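Local coordinates for galactose mutarotase related enzyme (Lactobacillus casei, PDB 3Q1N), which probably binds carbohydrates and acts as an isomerase of the aldose 1-epimerase (galactose mutarotase-like) family, at residues 24-29 / 225-230; 99-102 / 108-111; 205-210 / 259-264; 218-223 / 250-255. One frame throughout, in Å; residues are numbered along the deposited sequence.

Following the chain from the N terminus, contact 1 opens first: residues 24-29, at the end of strand 20-26, wait some 200 residues for their partners at 225-230. Contact 2 lies wholly within that span, a short local closure between helix 99-104 and the start of strand 109-118. Contact 3 opens at 205-210, before contact 1 has closed, and closes at 259-264, so the two cross. Contact 4 (218-223 with 250-255) also crosses contact 1 but fits entirely within contact 3. Contacts 1 and 4 touch where strands 229-232 and 217-221 pair; contact 4 ties their nine-stranded sheet to the six-stranded one, and contact 3 packs a loop beside the latter.

Contact 1 of 4, residues 24-29 / 225-230; sequences LVNKAD and HDHSIT. With EDO (1,2-ethanediol), chain P.
His227 and Asp29 reach for each other from opposite directions, and a single strong hydrogen bond joins them. The NE2 of His227 gives its hydrogen to OD2 of Asp29 at 2.6 Å, with an N-H...O angle of 164°. The acceptor lies in the ring plane, at the edge of the imidazole, and uses its syn lone pair, on the side of the other carboxylate oxygen. Even so, ring and carboxylate are far from coplanar, their planes standing 64° apart. The imidazole swings out to this position because CG of His227 is anti to its own carbonyl carbon (chi1 -68°).

Asn26 adds a second layer. In one of its two deposited conformers, and so with less certainty, its ND2 donates to OD1 of Asp29 at 2.9 Å, coming from above the carboxylate plane; the same ND2 sits 3.5 Å from CE1 of His227. The backbone N of Tyr31 also binds OD1 of Asp29, so both carboxylate oxygens are held and the group has little freedom to turn.

On the other side of the imidazole, ND1 bonds to the carbonyl of His294, while Tyr31 stacks on the ring. Since both nitrogens face acceptors, a carboxylate and a carbonyl, the ring may well be doubly protonated and positively charged. With a leucine in its place, Asp29 OD2 and the His294 carbonyl would probably both lose their mate, and the carboxylate would be easier to rotate. This is a histidine-carboxylate hydrogen bond at the protein surface, linking the turn after strand 20-26 to the residues leading into strand 229-232.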
loop_
_atom_site.group_PDB
_atom_site.type_symbol
_atom_site.label_atom_id
_atom_site.label_comp_id
_atom_site.label_asym_id
_atom_site.label_seq_id
_atom_site.Cartn_x
_atom_site.Cartn_y
_atom_site.Cartn_z
ATOM N N LEU A 24 3.089 -11.121 10.497
ATOM C CA LEU A 24 4.237 -10.439 11.064
ATOM C C LEU A 24 4.056 -10.426 12.571
ATOM O O LEU A 24 3.117 -9.830 13.103
ATOM C CB LEU A 24 4.298 -9.023 10.477
ATOM C CG LEU A 24 5.512 -8.127 10.642
ATOM C CD1 LEU A 24 6.776 -8.829 10.074
ATOM C CD2 LEU A 24 5.273 -6.825 9.948
ATOM N N VAL A 25 4.923 -11.143 13.253
ATOM C CA VAL A 25 4.670 -11.545 14.615
ATOM C C VAL A 25 5.805 -11.102 15.502
ATOM O O VAL A 25 6.973 -11.282 15.150
ATOM C CB VAL A 25 4.498 -13.094 14.721
ATOM C CG1 VAL A 25 4.538 -13.615 16.190
ATOM C CG2 VAL A 25 3.225 -13.534 14.044
ATOM N N ASN A 26 5.432 -10.480 16.618
ATOM C CA ASN A 26 6.358 -10.207 17.713
ATOM C C ASN A 26 6.521 -11.469 18.546
ATOM O O ASN A 26 5.562 -11.908 19.221
ATOM C CB ASN A 26 5.808 -9.071 18.571
ATOM C CG ASN A 26 6.818 -8.565 19.585
ATOM O OD1 ASN A 26 7.911 -8.104 19.213
ATOM N ND2 ASN A 26 6.442 -8.606 20.868
ATOM N N LYS A 27 7.710 -12.097 18.496
ATOM C CA LYS A 27 7.916 -13.391 19.165
ATOM C C LYS A 27 7.811 -13.310 20.683
ATOM O O LYS A 27 7.385 -14.252 21.297
ATOM C CB LYS A 27 9.294 -13.991 18.808
ATOM C CG LYS A 27 9.423 -14.460 17.353
ATOM C CD LYS A 27 10.764 -15.158 17.128
ATOM C CE LYS A 27 10.875 -15.731 15.750
ATOM N NZ LYS A 27 12.265 -16.342 15.661
ATOM N N ALA A 28 8.199 -12.190 21.271
ATOM C CA ALA A 28 8.177 -12.040 22.745
ATOM C C ALA A 28 6.804 -12.313 23.367
ATOM O O ALA A 28 6.712 -12.847 24.500
ATOM C CB ALA A 28 8.664 -10.658 23.148
ATOM N N ASP A 29 5.733 -11.968 22.661
ATOM C CA ASP A 29 4.371 -12.237 23.173
ATOM C C ASP A 29 3.432 -12.855 22.142
ATOM O O ASP A 29 2.209 -12.915 22.350
ATOM C CB ASP A 29 3.775 -10.951 23.750
ATOM C CG ASP A 29 3.621 -9.827 22.703
ATOM O OD1 ASP A 29 3.994 -10.023 21.533
ATOM O OD2 ASP A 29 3.121 -8.733 23.076
ATOM N N HIS A 225 -2.911 0.849 24.092
ATOM C CA HIS A 225 -2.429 -0.406 23.527
ATOM C C HIS A 225 -0.940 -0.443 23.383
ATOM O O HIS A 225 -0.333 0.510 22.889
ATOM C CB HIS A 225 -3.095 -0.662 22.178
ATOM C CG HIS A 225 -4.546 -0.903 22.325
ATOM N ND1 HIS A 225 -5.050 -2.154 22.592
ATOM C CD2 HIS A 225 -5.589 -0.047 22.395
ATOM C CE1 HIS A 225 -6.347 -2.059 22.810
ATOM N NE2 HIS A 225 -6.700 -0.789 22.695
ATOM N N ASP A 226 -0.380 -1.583 23.759
ATOM C CA ASP A 226 1.071 -1.757 23.866
ATOM C C ASP A 226 1.766 -1.646 22.547
ATOM O O ASP A 226 2.849 -1.022 22.455
ATOM C CB ASP A 226 1.419 -3.138 24.466
ATOM C CG ASP A 226 1.270 -3.189 25.977
ATOM O OD1 ASP A 226 0.938 -2.155 26.604
ATOM O OD2 ASP A 226 1.450 -4.286 26.547
ATOM N N HIS A 227 1.213 -2.283 21.517
ATOM C CA HIS A 227 1.902 -2.358 20.261
ATOM C C HIS A 227 1.451 -1.177 19.366
ATOM O O HIS A 227 0.280 -0.722 19.368
ATOM C CB HIS A 227 1.680 -3.723 19.571
ATOM C CG HIS A 227 2.329 -4.866 20.297
ATOM N ND1 HIS A 227 3.699 -5.037 20.329
ATOM C CD2 HIS A 227 1.806 -5.867 21.050
ATOM C CE1 HIS A 227 3.987 -6.092 21.071
ATOM N NE2 HIS A 227 2.856 -6.615 21.518
ATOM N N SER A 228 2.411 -0.607 18.700
ATOM C CA SER A 228 2.159 0.368 17.659
ATOM C C SER A 228 3.142 0.030 16.566
ATOM O O SER A 228 4.040 -0.801 16.757
ATOM C CB SER A 228 2.406 1.778 18.168
ATOM O OG SER A 228 3.724 1.964 18.643
ATOM N N ILE A 229 2.928 0.629 15.394
ATOM C CA ILE A 229 3.877 0.560 14.284
ATOM C C ILE A 229 4.128 1.946 13.736
ATOM O O ILE A 229 3.300 2.828 13.895
ATOM C CB ILE A 229 3.369 -0.311 13.128
ATOM C CG1 ILE A 229 2.062 0.250 12.515
ATOM C CG2 ILE A 229 3.178 -1.751 13.651
ATOM C CD1 ILE A 229 2.219 0.993 11.220
ATOM N N THR A 230 5.307 2.106 13.151
ATOM C CA THR A 230 5.686 3.328 12.461
ATOM C C THR A 230 6.169 2.948 11.057
ATOM O O THR A 230 7.014 2.049 10.900
ATOM C CB THR A 230 6.789 4.076 13.205
ATOM O OG1 THR A 230 6.287 4.456 14.488
ATOM C CG2 THR A 230 7.244 5.355 12.421
HETATM C C1 EDO P . -0.670 0.576 28.660
HETATM O O1 EDO P . 0.112 1.785 28.597
HETATM C C2 EDO P . -1.191 0.269 27.268
HETATM O O2 EDO P . -0.187 0.551 26.272
#

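Contact 2 of 4, residues 99-102 / 108-111; sequences AETL and EYTL
Glu108 meets Leu102 through its backbone, not its side chain. CD2 of Leu102 comes to 4.4 Å from the backbone N of Glu108, a loose approach, while the CB of Glu108 points away from the helix. That N-H is already taken by the side chain of Asp132, so the leucine methyl merely lies beside a polar group that has its partner elsewhere.

Tyr109, next along, carries the other half of the contact. Its CG lies between the backbone N and the carbonyl carbon (chi1 71°), and this swings the ring over toward the helix. Thr101 crosses it at about a right angle: the methyl CG2 stands 4.1 Å from the phenol OH of Tyr109, and OG1 is 4.1 Å from CE2, approaching obliquely. Neither is a hydrogen bond. The phenol OH bonds to Gln95 OE1, and Thr101 OG1 bonds back to the backbone N of Asn98, just before the helix, as in one half of a capping box. Each hydroxyl therefore keeps its own partner, and what passes between Thr101 and Tyr109 is plain van der Waals contact, with both residues buried.

At Thr110 the chain turns its side chain from the helix and onto strand 90-96. Leu111 then brings its backbone N to the edge of the Tyr109 ring, in its plane, and pairs through its backbone with Gln95. The whole is a strand-helix-strand connection: the short helix 99-104 lies in the link between strands 90-96 and 109-118, antiparallel neighbours in the sheet, and packs against the first residues of the second.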
loop_
_atom_site.group_PDB
_atom_site.type_symbol
_atom_site.label_atom_id
_atom_site.label_comp_id
_atom_site.label_asym_id
_atom_site.label_seq_id
_atom_site.Cartn_x
_atom_site.Cartn_y
_atom_site.Cartn_z
ATOM N N ALA A 99 1.554 -13.644 -20.590
ATOM C CA ALA A 99 0.615 -13.445 -21.678
ATOM C C ALA A 99 -0.688 -12.744 -21.276
ATOM O O ALA A 99 -1.220 -11.956 -22.053
ATOM C CB ALA A 99 0.302 -14.823 -22.389
ATOM N N GLU A 100 -1.131 -12.966 -20.034
ATOM C CA GLU A 100 -2.318 -12.343 -19.505
ATOM C C GLU A 100 -2.071 -10.858 -19.170
ATOM O O GLU A 100 -2.842 -10.003 -19.533
ATOM C CB GLU A 100 -2.864 -13.133 -18.281
ATOM C CG GLU A 100 -2.821 -14.711 -18.406
ATOM C CD GLU A 100 -3.740 -15.260 -19.485
ATOM O OE1 GLU A 100 -4.559 -14.459 -19.982
ATOM O OE2 GLU A 100 -3.668 -16.496 -19.812
ATOM N N THR A 101 -0.981 -10.565 -18.469
ATOM C CA THR A 101 -0.667 -9.179 -18.115
ATOM C C THR A 101 -0.446 -8.358 -19.376
ATOM O O THR A 101 -0.796 -7.186 -19.432
ATOM C CB THR A 101 0.517 -9.049 -17.172
ATOM O OG1 THR A 101 1.755 -9.308 -17.845
ATOM C CG2 THR A 101 0.377 -9.992 -15.917
ATOM N N LEU A 102 0.179 -8.959 -20.411
ATOM C CA LEU A 102 0.430 -8.212 -21.657
ATOM C C LEU A 102 -0.852 -7.725 -22.362
ATOM O O LEU A 102 -0.813 -6.710 -23.055
ATOM C CB LEU A 102 1.266 -9.036 -22.625
ATOM C CG LEU A 102 2.710 -9.223 -22.218
ATOM C CD1 LEU A 102 3.333 -10.334 -23.075
ATOM C CD2 LEU A 102 3.491 -7.890 -22.326
ATOM N N GLU A 108 6.924 -5.471 -21.164
ATOM C CA GLU A 108 7.819 -6.302 -20.388
ATOM C C GLU A 108 8.350 -5.544 -19.173
ATOM O O GLU A 108 8.750 -4.373 -19.253
ATOM C CB GLU A 108 8.960 -6.862 -21.261
ATOM C CG GLU A 108 8.438 -7.629 -22.457
ATOM C CD GLU A 108 9.473 -8.496 -23.115
ATOM O OE1 GLU A 108 10.671 -8.298 -22.892
ATOM O OE2 GLU A 108 9.055 -9.387 -23.913
ATOM N N TYR A 109 8.282 -6.208 -18.017
ATOM C CA TYR A 109 8.705 -5.593 -16.769
ATOM C C TYR A 109 9.319 -6.578 -15.830
ATOM O O TYR A 109 9.074 -7.801 -15.931
ATOM C CB TYR A 109 7.521 -4.863 -16.076
ATOM C CG TYR A 109 6.452 -5.796 -15.486
ATOM C CD1 TYR A 109 6.624 -6.387 -14.212
ATOM C CD2 TYR A 109 5.301 -6.136 -16.217
ATOM C CE1 TYR A 109 5.664 -7.221 -13.703
ATOM C CE2 TYR A 109 4.350 -6.992 -15.714
ATOM C CZ TYR A 109 4.518 -7.534 -14.460
ATOM O OH TYR A 109 3.564 -8.413 -13.934
ATOM N N THR A 110 10.049 -6.032 -14.867
ATOM C CA THR A 110 10.443 -6.799 -13.688
ATOM C C THR A 110 9.987 -6.030 -12.459
ATOM O O THR A 110 10.165 -4.828 -12.381
ATOM C CB THR A 110 11.937 -7.042 -13.595
ATOM O OG1 THR A 110 12.408 -7.713 -14.766
ATOM C CG2 THR A 110 12.277 -7.921 -12.365
ATOM N N LEU A 111 9.336 -6.736 -11.522
ATOM C CA LEU A 111 8.996 -6.176 -10.248
ATOM C C LEU A 111 9.654 -7.037 -9.207
ATOM O O LEU A 111 9.309 -8.202 -9.057
ATOM C CB LEU A 111 7.465 -6.129 -10.054
ATOM C CG LEU A 111 6.956 -5.702 -8.696
ATOM C CD1 LEU A 111 7.490 -4.287 -8.344
ATOM C CD2 LEU A 111 5.397 -5.761 -8.681
#

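Contact 3 of 4, residues 205-210 / 259-264; sequences GGLVIL and GLPDQA
Pro261 offers the one ring in this contact, and Ile209 meets it at the CG and CD atoms. CD1 of Ile209 stands 3.7 Å from CD and 3.9 Å from CG of Pro261. From just before the strand, Leu207 adds a looser touch, its CD1 4.2 Å from CG of the proline. No flat aromatic or amide group takes part between these two segments; all the touching is done by aliphatic carbons.

Ile209 uses both of its branches. With CG2 anti to the backbone N and CG1 anti to the carbonyl carbon (chi1 -48°), the long arm goes to the proline while CG2 is left for Leu260. There it meets CD2 at 3.7 Å, the two side chains set at a slant. Leu260 does not aim its CB at the strand, but its CD2 branch bends across to make the contact. One isoleucine thus spans two consecutive loop residues, and all three of these side chains are buried.

Phe173 touches both Ile209 and Leu260, extending the apolar cluster, and the carbonyl of Pro261 is bonded to Arg181. In the six-stranded antiparallel sheet, strand 238-242 pairs with both 208-210 and 251-258. The contact is hydrophobic core packing in this mutarotase-like beta fold, where the loop running on from strand 251-258 folds against the side chains of strand 208-210.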
loop_
_atom_site.group_PDB
_atom_site.type_symbol
_atom_site.label_atom_id
_atom_site.label_comp_id
_atom_site.label_asym_id
_atom_site.label_seq_id
_atom_site.Cartn_x
_atom_site.Cartn_y
_atom_site.Cartn_z
ATOM N N GLY A 205 -16.461 7.372 4.987
ATOM C CA GLY A 205 -16.593 8.009 3.678
ATOM C C GLY A 205 -15.583 7.548 2.640
ATOM O O GLY A 205 -15.494 8.124 1.538
ATOM N N GLY A 206 -14.788 6.535 2.982
ATOM C CA GLY A 206 -13.830 5.993 2.048
ATOM C C GLY A 206 -12.409 6.288 2.413
ATOM O O GLY A 206 -12.110 6.986 3.405
ATOM N N LEU A 207 -11.523 5.734 1.603
ATOM C CA LEU A 207 -10.091 5.889 1.782
ATOM C C LEU A 207 -9.658 7.381 1.948
ATOM O O LEU A 207 -10.200 8.280 1.286
ATOM C CB LEU A 207 -9.367 5.245 0.601
ATOM C CG LEU A 207 -9.386 5.911 -0.779
ATOM C CD1 LEU A 207 -8.459 5.134 -1.700
ATOM C CD2 LEU A 207 -10.810 6.031 -1.395
ATOM N N VAL A 208 -8.732 7.622 2.886
ATOM C CA VAL A 208 -8.153 8.934 3.156
ATOM C C VAL A 208 -6.709 8.957 2.640
ATOM O O VAL A 208 -5.805 8.355 3.216
ATOM C CB VAL A 208 -8.180 9.248 4.682
ATOM C CG1 VAL A 208 -7.516 10.632 4.989
ATOM C CG2 VAL A 208 -9.651 9.236 5.205
ATOM N N ILE A 209 -6.510 9.604 1.507
ATOM C CA ILE A 209 -5.193 9.653 0.859
ATOM C C ILE A 209 -4.464 10.942 1.229
ATOM O O ILE A 209 -4.793 11.997 0.711
ATOM C CB ILE A 209 -5.298 9.576 -0.683
ATOM C CG1 ILE A 209 -6.210 8.444 -1.119
ATOM C CG2 ILE A 209 -3.885 9.428 -1.276
ATOM C CD1 ILE A 209 -6.546 8.470 -2.645
ATOM N N LEU A 210 -3.494 10.865 2.127
ATOM C CA LEU A 210 -2.740 12.053 2.540
ATOM C C LEU A 210 -1.853 12.552 1.412
ATOM O O LEU A 210 -1.078 11.784 0.802
ATOM C CB LEU A 210 -1.850 11.759 3.769
ATOM C CG LEU A 210 -2.578 11.222 4.997
ATOM C CD1 LEU A 210 -1.549 11.012 6.123
ATOM C CD2 LEU A 210 -3.663 12.157 5.477
ATOM N N GLY A 259 1.616 6.557 -6.402
ATOM C CA GLY A 259 0.585 6.641 -7.411
ATOM C C GLY A 259 -0.728 6.917 -6.710
ATOM O O GLY A 259 -0.774 7.124 -5.497
ATOM N N LEU A 260 -1.778 7.048 -7.512
ATOM C CA LEU A 260 -3.104 7.437 -7.013
ATOM C C LEU A 260 -4.184 6.763 -7.819
ATOM O O LEU A 260 -4.015 6.508 -9.025
ATOM C CB LEU A 260 -3.284 8.939 -7.168
ATOM C CG LEU A 260 -2.427 9.896 -6.313
ATOM C CD1 LEU A 260 -2.551 11.310 -6.775
ATOM C CD2 LEU A 260 -2.816 9.707 -4.858
ATOM N N PRO A 261 -5.337 6.478 -7.178
ATOM C CA PRO A 261 -6.484 6.035 -7.971
ATOM C C PRO A 261 -6.841 7.060 -9.034
ATOM O O PRO A 261 -6.520 8.236 -8.910
ATOM C CB PRO A 261 -7.623 5.983 -6.934
ATOM C CG PRO A 261 -6.896 5.924 -5.572
ATOM C CD PRO A 261 -5.664 6.690 -5.755
ATOM N N ASP A 262 -7.562 6.647 -10.073
ATOM C CA ASP A 262 -7.966 7.567 -11.084
ATOM C C ASP A 262 -8.865 8.686 -10.534
ATOM O O ASP A 262 -9.660 8.503 -9.601
ATOM C CB ASP A 262 -8.774 6.846 -12.159
ATOM C CG ASP A 262 -7.970 6.472 -13.408
ATOM O OD1 ASP A 262 -6.922 7.109 -13.718
ATOM O OD2 ASP A 262 -8.444 5.559 -14.118
ATOM N N GLN A 263 -8.728 9.847 -11.165
ATOM C CA GLN A 263 -9.714 10.922 -11.045
ATOM C C GLN A 263 -10.906 10.558 -11.926
ATOM O O GLN A 263 -10.739 10.241 -13.086
ATOM C CB GLN A 263 -9.126 12.262 -11.493
ATOM C CG GLN A 263 -10.186 13.352 -11.458
ATOM C CD GLN A 263 -9.665 14.773 -11.588
ATOM O OE1 GLN A 263 -8.442 15.033 -11.529
ATOM N NE2 GLN A 263 -10.592 15.716 -11.788
ATOM N N ALA A 264 -12.113 10.620 -11.355
ATOM C CA ALA A 264 -13.360 10.235 -12.046
ATOM C C ALA A 264 -13.528 10.948 -13.387
ATOM O O ALA A 264 -13.220 12.119 -13.545
ATOM C CB ALA A 264 -14.568 10.552 -11.161
#

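Contact 4 of 4, residues 218-223 / 250-255; sequences ATLASP and PFIAVE. With NO3 (nitrate ion), chain F; EDO (1,2-ethanediol), chain J.
Apolar side-chain contacts carry the meeting between the two strands, and Leu220 is at the centre of them. Its CG is anti to the backbone N (chi1 172°), which carries the isobutyl group across to the facing strand, where it spreads over two residues. CD2 of Leu220 lies 4.1 Å from CG2 of Val254, the two side chains slanting past each other. CD1 of Leu220 comes only loosely to CD1 of Ile252, at 4.4 Å. All three residues are buried.

The polar bonds are made elsewhere, to small molecules probably left from crystallisation. Thr219, whose CB points away from the other strand, donates through OG1 to O1 of a nitrate ion at 2.7 Å, and the same OG1 is bonded to Thr230. Glu255 accepts at OE1 from O1 of an ethanediol, also at 2.7 Å; His143 NE2 binds that diol as well, consistent with a sugar pocket as in related mutarotases. With an alanine here in place of Glu255, O1 of the diol would have no carboxylate to donate to, and the diol would probably sit less firmly beside His143.

As for neighbours, strand 217-221 pairs with 229-232 and 160-164 in the nine-stranded sheet, whereas 251-258 runs between 136-147 and 238-242 in the six-stranded one. Leu220 also touches Phe146 on strand 136-147, and Val254 touches Leu231 on strand 229-232, so the contact lies in the interface between the two sheets.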
loop_
_atom_site.group_PDB
_atom_site.type_symbol
_atom_site.label_atom_id
_atom_site.label_comp_id
_atom_site.label_asym_id
_atom_site.label_seq_id
_atom_site.Cartn_x
_atom_site.Cartn_y
_atom_site.Cartn_z
ATOM N N ALA A 218 5.235 7.864 9.827
ATOM C CA ALA A 218 3.814 7.885 10.183
ATOM C C ALA A 218 3.576 6.732 11.179
ATOM O O ALA A 218 3.853 5.557 10.876
ATOM C CB ALA A 218 2.950 7.722 8.946
ATOM N N THR A 219 3.131 7.100 12.381
ATOM C CA THR A 219 2.911 6.167 13.486
ATOM C C THR A 219 1.431 5.930 13.730
ATOM O O THR A 219 0.688 6.888 13.903
ATOM C CB THR A 219 3.591 6.664 14.782
ATOM O OG1 THR A 219 5.009 6.690 14.575
ATOM C CG2 THR A 219 3.272 5.791 15.959
ATOM N N LEU A 220 1.048 4.650 13.769
ATOM C CA LEU A 220 -0.316 4.182 14.101
ATOM C C LEU A 220 -0.228 3.672 15.544
ATOM O O LEU A 220 0.493 2.704 15.834
ATOM C CB LEU A 220 -0.768 3.081 13.143
ATOM C CG LEU A 220 -2.080 2.388 13.502
ATOM C CD1 LEU A 220 -3.292 3.324 13.404
ATOM C CD2 LEU A 220 -2.249 1.142 12.604
ATOM N N ALA A 221 -0.916 4.360 16.448
ATOM C CA ALA A 221 -0.810 4.070 17.867
ATOM C C ALA A 221 -2.052 4.521 18.637
ATOM O O ALA A 221 -2.731 5.473 18.235
ATOM C CB ALA A 221 0.404 4.782 18.450
ATOM N N SER A 222 -2.250 3.892 19.783
ATOM C CA SER A 222 -3.254 4.269 20.780
ATOM C C SER A 222 -2.593 4.259 22.152
ATOM O O SER A 222 -1.806 3.361 22.430
ATOM C CB SER A 222 -4.397 3.251 20.788
ATOM O OG SER A 222 -5.175 3.345 21.972
ATOM N N PRO A 223 -2.910 5.250 22.988
ATOM C CA PRO A 223 -2.348 5.250 24.339
ATOM C C PRO A 223 -2.809 4.054 25.177
ATOM O O PRO A 223 -2.204 3.781 26.215
ATOM C CB PRO A 223 -2.876 6.549 24.939
ATOM C CG PRO A 223 -4.110 6.873 24.168
ATOM C CD PRO A 223 -3.822 6.384 22.779
ATOM N N PRO A 250 -11.782 -4.800 13.088
ATOM C CA PRO A 250 -10.727 -4.601 14.098
ATOM C C PRO A 250 -9.359 -4.421 13.435
ATOM O O PRO A 250 -8.361 -5.010 13.865
ATOM C CB PRO A 250 -10.795 -5.909 14.902
ATOM C CG PRO A 250 -11.168 -6.922 13.840
ATOM C CD PRO A 250 -12.127 -6.237 12.927
ATOM N N PHE A 251 -9.339 -3.654 12.356
ATOM C CA PHE A 251 -8.066 -3.283 11.666
ATOM C C PHE A 251 -8.157 -1.933 10.986
ATOM O O PHE A 251 -9.231 -1.449 10.686
ATOM C CB PHE A 251 -7.619 -4.386 10.682
ATOM C CG PHE A 251 -8.392 -4.448 9.365
ATOM C CD1 PHE A 251 -8.151 -3.549 8.312
ATOM C CD2 PHE A 251 -9.338 -5.441 9.161
ATOM C CE1 PHE A 251 -8.845 -3.653 7.089
ATOM C CE2 PHE A 251 -10.024 -5.547 7.933
ATOM C CZ PHE A 251 -9.799 -4.653 6.931
ATOM N N ILE A 252 -6.990 -1.335 10.766
ATOM C CA ILE A 252 -6.836 -0.125 9.978
ATOM C C ILE A 252 -5.655 -0.359 9.073
ATOM O O ILE A 252 -4.609 -0.850 9.538
ATOM C CB ILE A 252 -6.601 1.113 10.874
ATOM C CG1 ILE A 252 -7.808 1.362 11.777
ATOM C CG2 ILE A 252 -6.344 2.385 9.958
ATOM C CD1 ILE A 252 -7.532 2.412 12.869
ATOM N N ALA A 253 -5.871 -0.125 7.758
ATOM C CA ALA A 253 -4.803 -0.166 6.782
ATOM C C ALA A 253 -4.136 1.191 6.640
ATOM O O ALA A 253 -4.798 2.234 6.629
ATOM C CB ALA A 253 -5.338 -0.675 5.401
ATOM N N VAL A 254 -2.808 1.166 6.500
ATOM C CA VAL A 254 -2.000 2.377 6.346
ATOM C C VAL A 254 -1.070 2.045 5.207
ATOM O O VAL A 254 -0.192 1.190 5.343
ATOM C CB VAL A 254 -1.249 2.766 7.650
ATOM C CG1 VAL A 254 -0.557 4.145 7.429
ATOM C CG2 VAL A 254 -2.231 2.821 8.867
ATOM N N GLU A 255 -1.309 2.685 4.052
ATOM C CA GLU A 255 -0.907 2.172 2.763
ATOM C C GLU A 255 0.007 3.121 2.006
ATOM O O GLU A 255 -0.438 4.173 1.525
ATOM C CB GLU A 255 -2.160 1.890 1.930
ATOM C CG GLU A 255 -3.298 1.116 2.659
ATOM C CD GLU A 255 -4.590 1.112 1.873
ATOM O OE1 GLU A 255 -4.628 1.708 0.769
ATOM O OE2 GLU A 255 -5.596 0.532 2.349
HETATM N N NO3 F . 5.793 9.983 14.184
HETATM O O1 NO3 F . 6.294 8.848 13.570
HETATM O O2 NO3 F . 5.720 11.186 13.485
HETATM O O3 NO3 F . 5.370 9.938 15.516
HETATM C C1 EDO J . -7.920 1.520 0.159
HETATM O O1 EDO J . -6.848 1.593 -0.800
HETATM C C2 EDO J . -9.090 0.692 -0.322
HETATM O O2 EDO J . -8.696 -0.668 -0.615
#